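Local coordinates for spot 14 protein (Mus musculus, PDB 3ONT) that helps regulate lipogenesis, notably in the lactating mammary gland, forms homodimers and pairs with MID1IP1, and may act as a transcriptional coactivator, at residues Ala24-Arg27 with Asn28-Val32; Asp57-Thr60 with Tyr61-Met64; Val140-Lys143 with Tyr144-Met147. One frame throughout, in Å; residues are numbered along the deposited sequence.

Contacts 1 and 2 are neighbours: their centres lie 14 Å apart, on the helices 15-32 and 58-73 that follow each other in the chain, and they touch where Met29 CE rests 3.5 Å from Phe62 CD1. Contact 3 sits near the end of the long helix 115-147, beyond the chain's centre from both, with centres about 49 Å from contact 1 and 52 Å from contact 2. Within one chain it meets neither, yet the homodimer joins them: Thr141 of one subunit packs on Met29 of the other, and Val140 on Leu58. All three are thus turns of an all-helical fold that border the subunit interface.

Contact 1 (Ala24-Arg27 with Asn28-Val32); sequences AVVR and NMEQV
Val26 meets two side chains of the next turn of the helix. Its CG1 lies 3.9 Å from CE of Met29, a selenomethionine here, and the two side chains run alongside each other, pointing the same way. The same methyl is met by the carboxylate of Glu30, whose chain crosses that of Val26 at a slant. With CG1 anti to the backbone N (chi1 170°), this branch of Val26 is the one turned to both partners. Met29 also starts out anti to its N, but a bend at chi3 (66°) brings CE back beside the valine. Under these side chains run the i to i+4 bonds of an alpha helix: Asn28 N to Ala24 O, Met29 N to Val25 O, Glu30 N to Val26 O and Gln31 N to Arg27 O, all between 2.8 and 3.1 Å. One water donates to Val25 O at 2.6 Å and reaches Asn28 OD1 by a weak, long bond. These are the last turns of helix 15-32 in a helical bundle, with one flank against helix 58-73 and another against the second subunit. On the first flank Val26 touches Cys69, Met29 touches Phe62 and Leu65, and Glu30 touches Lys66. On the second, Val25 and Val26 pack on Ala137 of the other subunit, and Met29 and Val32 on its Thr141. Glu30 OE2 is opposite in charge to Arg27 but stays 6.3 Å from Arg27 NE; the strong partner of Arg27 is Asp73, to which NH2 forms a salt bridge.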
ATOM      1  N   ALA A  24     -12.531 -10.203  -4.076  1.00 57.04           N
ATOM      2  CA  ALA A  24     -13.650 -10.904  -4.717  1.00 57.32           C
ATOM      3  C   ALA A  24     -13.196 -12.300  -5.129  1.00 56.10           C
ATOM      4  O   ALA A  24     -13.910 -13.263  -4.926  1.00 57.54           O
ATOM      5  CB  ALA A  24     -14.188 -10.136  -5.916  1.00 56.80           C
ATOM      6  N   VAL A  25     -11.993 -12.411  -5.678  1.00 54.01           N
ATOM      7  CA  VAL A  25     -11.502 -13.701  -6.124  1.00 52.05           C
ATOM      8  C   VAL A  25     -11.278 -14.643  -4.930  1.00 51.89           C
ATOM      9  O   VAL A  25     -11.625 -15.831  -4.979  1.00 50.75           O
ATOM     10  CB  VAL A  25     -10.243 -13.529  -6.982  1.00 50.92           C
ATOM     11  CG1 VAL A  25      -9.532 -14.857  -7.180  1.00 49.21           C
ATOM     12  CG2 VAL A  25     -10.640 -12.946  -8.326  1.00 49.20           C
ATOM     13  N   VAL A  26     -10.737 -14.107  -3.844  1.00 51.23           N
ATOM     14  CA  VAL A  26     -10.492 -14.938  -2.689  1.00 51.22           C
ATOM     15  C   VAL A  26     -11.809 -15.365  -2.045  1.00 53.70           C
ATOM     16  O   VAL A  26     -11.935 -16.521  -1.629  1.00 54.68           O
ATOM     17  CB  VAL A  26      -9.534 -14.274  -1.668  1.00 51.11           C
ATOM     18  CG1 VAL A  26      -9.495 -15.070  -0.358  1.00 49.47           C
ATOM     19  CG2 VAL A  26      -8.147 -14.148  -2.266  1.00 48.00           C
ATOM     20  N   ARG A  27     -12.794 -14.468  -1.972  1.00 56.07           N
ATOM     21  CA  ARG A  27     -14.106 -14.864  -1.441  1.00 59.01           C
ATOM     22  C   ARG A  27     -14.774 -15.936  -2.293  1.00 58.35           C
ATOM     23  O   ARG A  27     -15.345 -16.891  -1.755  1.00 58.52           O
ATOM     24  CB  ARG A  27     -15.029 -13.684  -1.212  1.00 63.08           C
ATOM     25  CG  ARG A  27     -14.734 -12.986   0.106  1.00 69.89           C
ATOM     26  CD  ARG A  27     -15.104 -11.504   0.039  1.00 76.04           C
ATOM     27  NE  ARG A  27     -14.794 -10.801   1.286  1.00 81.04           N
ATOM     28  CZ  ARG A  27     -15.541 -10.854   2.392  1.00 84.39           C
ATOM     29  NH1 ARG A  27     -16.654 -11.591   2.425  1.00 85.89           N
ATOM     30  NH2 ARG A  27     -15.164 -10.172   3.471  1.00 85.89           N
ATOM     31  N   ASN A  28     -14.670 -15.801  -3.610  1.00 56.44           N
ATOM     32  CA  ASN A  28     -15.126 -16.844  -4.486  1.00 57.00           C
ATOM     33  C   ASN A  28     -14.379 -18.154  -4.260  1.00 57.15           C
ATOM     34  O   ASN A  28     -15.004 -19.233  -4.267  1.00 58.78           O
ATOM     35  CB  ASN A  28     -15.021 -16.451  -5.950  1.00 56.73           C
ATOM     36  CG  ASN A  28     -15.647 -17.492  -6.855  1.00 58.90           C
ATOM     37  OD1 ASN A  28     -14.958 -18.140  -7.638  1.00 58.15           O
ATOM     38  ND2 ASN A  28     -16.962 -17.703  -6.708  1.00 59.87           N
HETATM   39  N   MSE A  29     -13.057 -18.063  -4.074  1.00 55.51           N
HETATM   40  CA  MSE A  29     -12.229 -19.222  -3.776  1.00 54.24           C
HETATM   41  C   MSE A  29     -12.757 -19.928  -2.533  1.00 56.09           C
HETATM   42  O   MSE A  29     -12.862 -21.160  -2.512  1.00 56.46           O
HETATM   43  CB  MSE A  29     -10.775 -18.816  -3.558  1.00 52.64           C
HETATM   44  CG  MSE A  29      -9.823 -19.975  -3.413  1.00 51.26           C
HETATM   45 SE   MSE A  29      -8.012 -19.444  -2.926  1.00 52.70          SE
HETATM   46  CE  MSE A  29      -8.392 -18.738  -1.138  1.00 49.68           C
ATOM     47  N   GLU A  30     -13.105 -19.164  -1.503  1.00 57.41           N
ATOM     48  CA  GLU A  30     -13.620 -19.777  -0.292  1.00 60.09           C
ATOM     49  C   GLU A  30     -15.003 -20.411  -0.451  1.00 61.90           C
ATOM     50  O   GLU A  30     -15.287 -21.398   0.215  1.00 62.88           O
ATOM     51  CB  GLU A  30     -13.603 -18.808   0.874  1.00 62.17           C
ATOM     52  CG  GLU A  30     -12.220 -18.311   1.206  1.00 65.69           C
ATOM     53  CD  GLU A  30     -12.259 -17.099   2.128  1.00 69.69           C
ATOM     54  OE1 GLU A  30     -13.063 -17.101   3.080  1.00 74.16           O
ATOM     55  OE2 GLU A  30     -11.497 -16.134   1.908  1.00 71.54           O
ATOM     56  N   GLN A  31     -15.855 -19.879  -1.322  1.00 63.43           N
ATOM     57  CA  GLN A  31     -17.143 -20.523  -1.573  1.00 66.37           C
ATOM     58  C   GLN A  31     -16.901 -21.848  -2.256  1.00 64.24           C
ATOM     59  O   GLN A  31     -17.535 -22.832  -1.916  1.00 66.83           O
ATOM     60  CB  GLN A  31     -18.074 -19.693  -2.455  1.00 70.15           C
ATOM     61  CG  GLN A  31     -18.307 -18.258  -2.011  1.00 77.10           C
ATOM     62  CD  GLN A  31     -19.048 -18.140  -0.685  1.00 81.53           C
ATOM     63  OE1 GLN A  31     -19.961 -18.931  -0.379  1.00 85.12           O
ATOM     64  NE2 GLN A  31     -18.679 -17.125   0.103  1.00 83.38           N
ATOM     65  N   VAL A  32     -15.978 -21.866  -3.214  1.00 60.80           N
ATOM     66  CA  VAL A  32     -15.718 -23.041  -4.056  1.00 58.22           C
ATOM     67  C   VAL A  32     -15.011 -24.177  -3.313  1.00 56.80           C
ATOM     68  O   VAL A  32     -15.388 -25.356  -3.445  1.00 58.28           O
ATOM     69  CB  VAL A  32     -14.909 -22.649  -5.320  1.00 57.25           C
ATOM     70  CG1 VAL A  32     -14.330 -23.871  -6.021  1.00 54.10           C
ATOM     71  CG2 VAL A  32     -15.775 -21.829  -6.277  1.00 57.78           C
TER
HETATM   72  O   HOH W   1     -11.788 -17.499  -6.928  1.00 26.55           O

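Contact 2 (Asp57-Thr60 with Tyr61-Met64); sequences DLYT and YFTM
Leu58 O takes the N-H of Phe62 in a nearly straight bond (2.9 Å, 171° at the hydrogen), one of four i to i+4 backbone bonds in the first two turns of helix 58-73. Tyr59 O is gripped twice, by Thr63 N and by Thr63 OG1 at 3.0 Å, the two donors coming from opposite faces of the carbonyl plane. The hydroxyl of Thr63 also lies over one face of the Tyr59 ring, 3.6 Å above its plane and displaced to the rim. Tyr59 swings its ring here with CG anti to the backbone N (chi1 175°), and its CD1 comes 4.1 Å from Phe62 CD2, the two side chains crossing obliquely. Arg40 makes a cation-pi contact with the same tyrosine ring. Asp57 is the N-cap of the helix: its OD2 accepts from Thr60 N (3.1 Å) and, from above the carboxylate plane, from Thr60 OG1. Its OD1 accepts from Asp41 N, tying the cap to the preceding loop. With an alanine in place of Tyr59, Thr63 OG1 would probably lose the ring beneath it, Phe62 its aromatic neighbour and Arg40 its cation-pi partner. Outside partners complete the surroundings: Tyr61 OH bonds to Glu112, while Tyr61 and Met64 pack on Lys136 and Leu133 of the second subunit.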
ATOM      1  N   ASP A  57       2.444 -26.922   1.425  1.00 66.19           N
ATOM      2  CA  ASP A  57       1.695 -27.395   0.265  1.00 60.94           C
ATOM      3  C   ASP A  57       0.602 -26.403  -0.139  1.00 57.16           C
ATOM      4  O   ASP A  57       0.517 -25.287   0.387  1.00 55.38           O
ATOM      5  CB  ASP A  57       1.075 -28.763   0.561  1.00 60.42           C
ATOM      6  CG  ASP A  57       0.175 -28.764   1.827  1.00 60.93           C
ATOM      7  OD1 ASP A  57      -0.067 -29.864   2.386  1.00 61.34           O
ATOM      8  OD2 ASP A  57      -0.299 -27.688   2.273  1.00 59.41           O
ATOM      9  N   LEU A  58      -0.266 -26.841  -1.046  1.00 54.42           N
ATOM     10  CA  LEU A  58      -1.380 -26.035  -1.518  1.00 51.29           C
ATOM     11  C   LEU A  58      -2.301 -25.565  -0.394  1.00 51.06           C
ATOM     12  O   LEU A  58      -2.817 -24.452  -0.447  1.00 52.58           O
ATOM     13  CB  LEU A  58      -2.177 -26.795  -2.563  1.00 49.85           C
ATOM     14  CG  LEU A  58      -3.023 -25.896  -3.455  1.00 50.79           C
ATOM     15  CD1 LEU A  58      -2.200 -24.693  -3.968  1.00 49.90           C
ATOM     16  CD2 LEU A  58      -3.617 -26.694  -4.614  1.00 49.26           C
ATOM     17  N   TYR A  59      -2.516 -26.385   0.631  1.00 49.51           N
ATOM     18  CA  TYR A  59      -3.341 -25.928   1.733  1.00 47.30           C
ATOM     19  C   TYR A  59      -2.701 -24.761   2.490  1.00 48.20           C
ATOM     20  O   TYR A  59      -3.411 -23.834   2.926  1.00 49.86           O
ATOM     21  CB  TYR A  59      -3.719 -27.073   2.673  1.00 47.02           C
ATOM     22  CG  TYR A  59      -4.478 -26.602   3.891  1.00 46.18           C
ATOM     23  CD1 TYR A  59      -5.857 -26.396   3.843  1.00 45.40           C
ATOM     24  CD2 TYR A  59      -3.808 -26.325   5.085  1.00 46.80           C
ATOM     25  CE1 TYR A  59      -6.544 -25.946   4.953  1.00 46.29           C
ATOM     26  CE2 TYR A  59      -4.481 -25.869   6.194  1.00 46.71           C
ATOM     27  CZ  TYR A  59      -5.845 -25.686   6.128  1.00 47.53           C
ATOM     28  OH  TYR A  59      -6.511 -25.234   7.244  1.00 49.96           O
ATOM     29  N   THR A  60      -1.380 -24.789   2.645  1.00 47.77           N
ATOM     30  CA  THR A  60      -0.652 -23.714   3.303  1.00 48.62           C
ATOM     31  C   THR A  60      -0.805 -22.428   2.495  1.00 50.13           C
ATOM     32  O   THR A  60      -0.949 -21.331   3.045  1.00 50.65           O
ATOM     33  CB  THR A  60       0.845 -24.036   3.382  1.00 50.07           C
ATOM     34  OG1 THR A  60       1.015 -25.398   3.791  1.00 50.72           O
ATOM     35  CG2 THR A  60       1.567 -23.114   4.360  1.00 49.37           C
ATOM     36  N   TYR A  61      -0.791 -22.581   1.176  1.00 50.40           N
ATOM     37  CA  TYR A  61      -0.864 -21.470   0.276  1.00 51.26           C
ATOM     38  C   TYR A  61      -2.253 -20.841   0.293  1.00 51.43           C
ATOM     39  O   TYR A  61      -2.408 -19.617   0.427  1.00 54.03           O
ATOM     40  CB  TYR A  61      -0.527 -21.950  -1.120  1.00 53.20           C
ATOM     41  CG  TYR A  61      -0.270 -20.827  -2.060  1.00 56.07           C
ATOM     42  CD1 TYR A  61       0.870 -20.042  -1.932  1.00 57.85           C
ATOM     43  CD2 TYR A  61      -1.170 -20.532  -3.075  1.00 57.25           C
ATOM     44  CE1 TYR A  61       1.110 -18.997  -2.793  1.00 60.07           C
ATOM     45  CE2 TYR A  61      -0.939 -19.473  -3.947  1.00 59.46           C
ATOM     46  CZ  TYR A  61       0.196 -18.718  -3.795  1.00 59.92           C
ATOM     47  OH  TYR A  61       0.427 -17.681  -4.650  1.00 63.21           O
ATOM     48  N   PHE A  62      -3.259 -21.678   0.118  1.00 49.44           N
ATOM     49  CA  PHE A  62      -4.645 -21.306   0.314  1.00 48.07           C
ATOM     50  C   PHE A  62      -4.798 -20.508   1.630  1.00 47.55           C
ATOM     51  O   PHE A  62      -5.352 -19.413   1.648  1.00 46.94           O
ATOM     52  CB  PHE A  62      -5.435 -22.617   0.305  1.00 47.60           C
ATOM     53  CG  PHE A  62      -6.853 -22.507   0.732  1.00 47.35           C
ATOM     54  CD1 PHE A  62      -7.824 -22.064  -0.143  1.00 48.48           C
ATOM     55  CD2 PHE A  62      -7.238 -22.948   2.001  1.00 48.96           C
ATOM     56  CE1 PHE A  62      -9.172 -22.019   0.252  1.00 50.06           C
ATOM     57  CE2 PHE A  62      -8.570 -22.904   2.412  1.00 48.89           C
ATOM     58  CZ  PHE A  62      -9.538 -22.436   1.535  1.00 50.08           C
ATOM     59  N   THR A  63      -4.260 -21.032   2.718  1.00 47.01           N
ATOM     60  CA  THR A  63      -4.315 -20.330   3.989  1.00 47.83           C
ATOM     61  C   THR A  63      -3.712 -18.926   3.913  1.00 49.37           C
ATOM     62  O   THR A  63      -4.290 -17.966   4.433  1.00 51.39           O
ATOM     63  CB  THR A  63      -3.627 -21.161   5.044  1.00 47.61           C
ATOM     64  OG1 THR A  63      -4.433 -22.314   5.250  1.00 49.49           O
ATOM     65  CG2 THR A  63      -3.515 -20.443   6.354  1.00 48.17           C
HETATM   66  N   MSE A  64      -2.563 -18.801   3.256  1.00 49.42           N
HETATM   67  CA  MSE A  64      -1.897 -17.515   3.137  1.00 49.57           C
HETATM   68  C   MSE A  64      -2.781 -16.535   2.366  1.00 48.97           C
HETATM   69  O   MSE A  64      -2.961 -15.388   2.784  1.00 48.46           O
HETATM   70  CB  MSE A  64      -0.539 -17.672   2.459  1.00 50.27           C
HETATM   71  CG  MSE A  64       0.272 -16.389   2.447  1.00 51.89           C
HETATM   72 SE   MSE A  64       1.881 -16.423   1.304  1.00 59.17          SE
HETATM   73  CE  MSE A  64       0.966 -16.493  -0.433  1.00 50.13           C
TER

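Contact 3 (Val140-Lys143 with Tyr144-Met147); sequences VTRK and YQEM
Arg142 and Glu146, one turn apart, lie with opposite charges close but unbonded. Glu146 OE2 is 3.7 Å from Arg142 CG and 4.0 Å from Arg142 NE, well out of the guanidinium plane, with no N-H aimed at it. Arg142 leaves the backbone with CG anti to N and bends at chi2 (64°), which folds its chain towards this carboxylate; the guanidinium and carboxylate planes stand 56° apart. Gln145 crosses the arginine at about a right angle, Gln145 OE1 lying 4.0 Å from Arg142 CD. Gln145 also runs alongside Thr141, pointing the same way, and Gln145 NE2 approaches the methyl Thr141 CG2 to 4.0 Å. Lys143, bent along its length, crosses Met147, a selenomethionine here, at about a right angle: Lys143 NZ reaches Met147 CG at 3.9 Å, and Lys143 CG meets Met147 SE at 4.0 Å. Glu146 OE1 is still 4.7 Å from Lys143 NZ, likely a mild attraction at most. The backbone is regular, Met147 N meeting Lys143 O almost straight (2.8 Å, 177°). Thr141 OG1 hydrogen-bonds to Ala137 O, and Tyr144 OH accepts a hydrogen bond from Ile35 N of the second subunit. These i to i+3 and i to i+4 pairs are set round the last turns of the long helix 115-147, whose inner side packs on Val32 and Met34 of the second subunit in the helical homodimer.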
ATOM      1  N   VAL A 140       2.843  22.415   7.518  1.00 28.74           N
ATOM      2  CA  VAL A 140       3.032  23.359   6.433  1.00 51.91           C
ATOM      3  C   VAL A 140       1.885  24.375   6.394  1.00 52.64           C
ATOM      4  O   VAL A 140       2.121  25.564   6.187  1.00 52.79           O
ATOM      5  CB  VAL A 140       3.144  22.694   5.061  1.00 50.66           C
ATOM      6  CG1 VAL A 140       3.205  23.788   3.966  1.00 47.56           C
ATOM      7  CG2 VAL A 140       4.354  21.770   4.995  1.00 47.90           C
ATOM      8  N   THR A 141       0.655  23.901   6.590  1.00 53.13           N
ATOM      9  CA  THR A 141      -0.532  24.759   6.581  1.00 53.73           C
ATOM     10  C   THR A 141      -0.440  25.774   7.707  1.00 55.07           C
ATOM     11  O   THR A 141      -0.649  26.955   7.491  1.00 55.22           O
ATOM     12  CB  THR A 141      -1.825  23.928   6.743  1.00 54.59           C
ATOM     13  OG1 THR A 141      -1.895  22.961   5.696  1.00 54.77           O
ATOM     14  CG2 THR A 141      -3.045  24.798   6.671  1.00 55.16           C
ATOM     15  N   ARG A 142      -0.131  25.298   8.909  1.00 57.36           N
ATOM     16  CA  ARG A 142       0.063  26.160  10.066  1.00 60.54           C
ATOM     17  C   ARG A 142       1.162  27.220   9.806  1.00 59.18           C
ATOM     18  O   ARG A 142       0.986  28.401  10.120  1.00 59.16           O
ATOM     19  CB  ARG A 142       0.402  25.313  11.305  1.00 64.69           C
ATOM     20  CG  ARG A 142       0.261  26.060  12.636  1.00 72.72           C
ATOM     21  CD  ARG A 142      -1.210  26.459  12.850  1.00 78.72           C
ATOM     22  NE  ARG A 142      -1.448  27.691  13.628  1.00 83.87           N
ATOM     23  CZ  ARG A 142      -2.039  27.719  14.833  1.00 89.65           C
ATOM     24  NH1 ARG A 142      -2.429  26.581  15.420  1.00 92.38           N
ATOM     25  NH2 ARG A 142      -2.239  28.881  15.460  1.00 91.82           N
ATOM     26  N   LYS A 143       2.277  26.790   9.213  1.00 57.37           N
ATOM     27  CA  LYS A 143       3.404  27.665   8.974  1.00 57.49           C
ATOM     28  C   LYS A 143       3.001  28.806   8.046  1.00 55.87           C
ATOM     29  O   LYS A 143       3.275  29.972   8.335  1.00 56.06           O
ATOM     30  CB  LYS A 143       4.610  26.878   8.448  1.00 58.25           C
ATOM     31  CG  LYS A 143       5.837  27.734   8.156  1.00 61.57           C
ATOM     32  CD  LYS A 143       7.000  27.572   9.146  1.00 65.53           C
ATOM     33  CE  LYS A 143       7.027  28.651  10.244  1.00 68.08           C
ATOM     34  NZ  LYS A 143       7.513  29.993   9.815  1.00 67.23           N
ATOM     35  N   TYR A 144       2.327  28.479   6.952  1.00 54.70           N
ATOM     36  CA  TYR A 144       1.834  29.506   6.027  1.00 54.81           C
ATOM     37  C   TYR A 144       0.881  30.498   6.692  1.00 56.75           C
ATOM     38  O   TYR A 144       0.957  31.705   6.457  1.00 56.88           O
ATOM     39  CB  TYR A 144       1.117  28.871   4.850  1.00 53.55           C
ATOM     40  CG  TYR A 144       0.730  29.867   3.786  1.00 54.13           C
ATOM     41  CD1 TYR A 144      -0.507  30.510   3.820  1.00 54.50           C
ATOM     42  CD2 TYR A 144       1.605  30.168   2.732  1.00 53.72           C
ATOM     43  CE1 TYR A 144      -0.864  31.407   2.838  1.00 55.21           C
ATOM     44  CE2 TYR A 144       1.255  31.064   1.748  1.00 54.12           C
ATOM     45  CZ  TYR A 144       0.020  31.683   1.805  1.00 55.86           C
ATOM     46  OH  TYR A 144      -0.341  32.577   0.817  1.00 58.35           O
ATOM     47  N   GLN A 145      -0.039  29.984   7.501  1.00 59.11           N
ATOM     48  CA  GLN A 145      -0.959  30.844   8.233  1.00 60.82           C
ATOM     49  C   GLN A 145      -0.176  31.779   9.136  1.00 61.34           C
ATOM     50  O   GLN A 145      -0.462  32.976   9.177  1.00 60.67           O
ATOM     51  CB  GLN A 145      -1.978  30.017   9.014  1.00 62.56           C
ATOM     52  CG  GLN A 145      -3.023  29.386   8.111  1.00 62.95           C
ATOM     53  CD  GLN A 145      -3.879  28.306   8.796  1.00 66.01           C
ATOM     54  OE1 GLN A 145      -3.528  27.763   9.847  1.00 65.84           O
ATOM     55  NE2 GLN A 145      -5.011  27.998   8.183  1.00 66.74           N
ATOM     56  N   GLU A 146       0.836  31.234   9.810  1.00 62.80           N
ATOM     57  CA  GLU A 146       1.701  32.018  10.683  1.00 66.23           C
ATOM     58  C   GLU A 146       2.423  33.098   9.882  1.00 65.90           C
ATOM     59  O   GLU A 146       2.295  34.296  10.183  1.00 66.58           O
ATOM     60  CB  GLU A 146       2.679  31.118  11.446  1.00 68.77           C
ATOM     61  CG  GLU A 146       2.112  30.535  12.755  1.00 74.94           C
ATOM     62  CD  GLU A 146       2.942  29.371  13.350  1.00 78.62           C
ATOM     63  OE1 GLU A 146       4.125  29.185  12.970  1.00 80.26           O
ATOM     64  OE2 GLU A 146       2.410  28.633  14.219  1.00 81.52           O
HETATM   65  N   MSE A 147       3.126  32.674   8.832  1.00 38.54           N
HETATM   66  CA  MSE A 147       3.875  33.574   7.946  1.00 65.46           C
HETATM   67  C   MSE A 147       3.075  34.741   7.426  1.00 65.19           C
HETATM   68  O   MSE A 147       3.602  35.833   7.280  1.00 65.10           O
HETATM   69  CB  MSE A 147       4.384  32.823   6.734  1.00 65.38           C
HETATM   70  CG  MSE A 147       5.553  31.947   7.007  1.00 67.42           C
HETATM   71 SE   MSE A 147       5.770  30.763   5.496  1.00 70.72          SE
HETATM   72  CE  MSE A 147       5.458  32.029   4.074  1.00 64.39           C
TER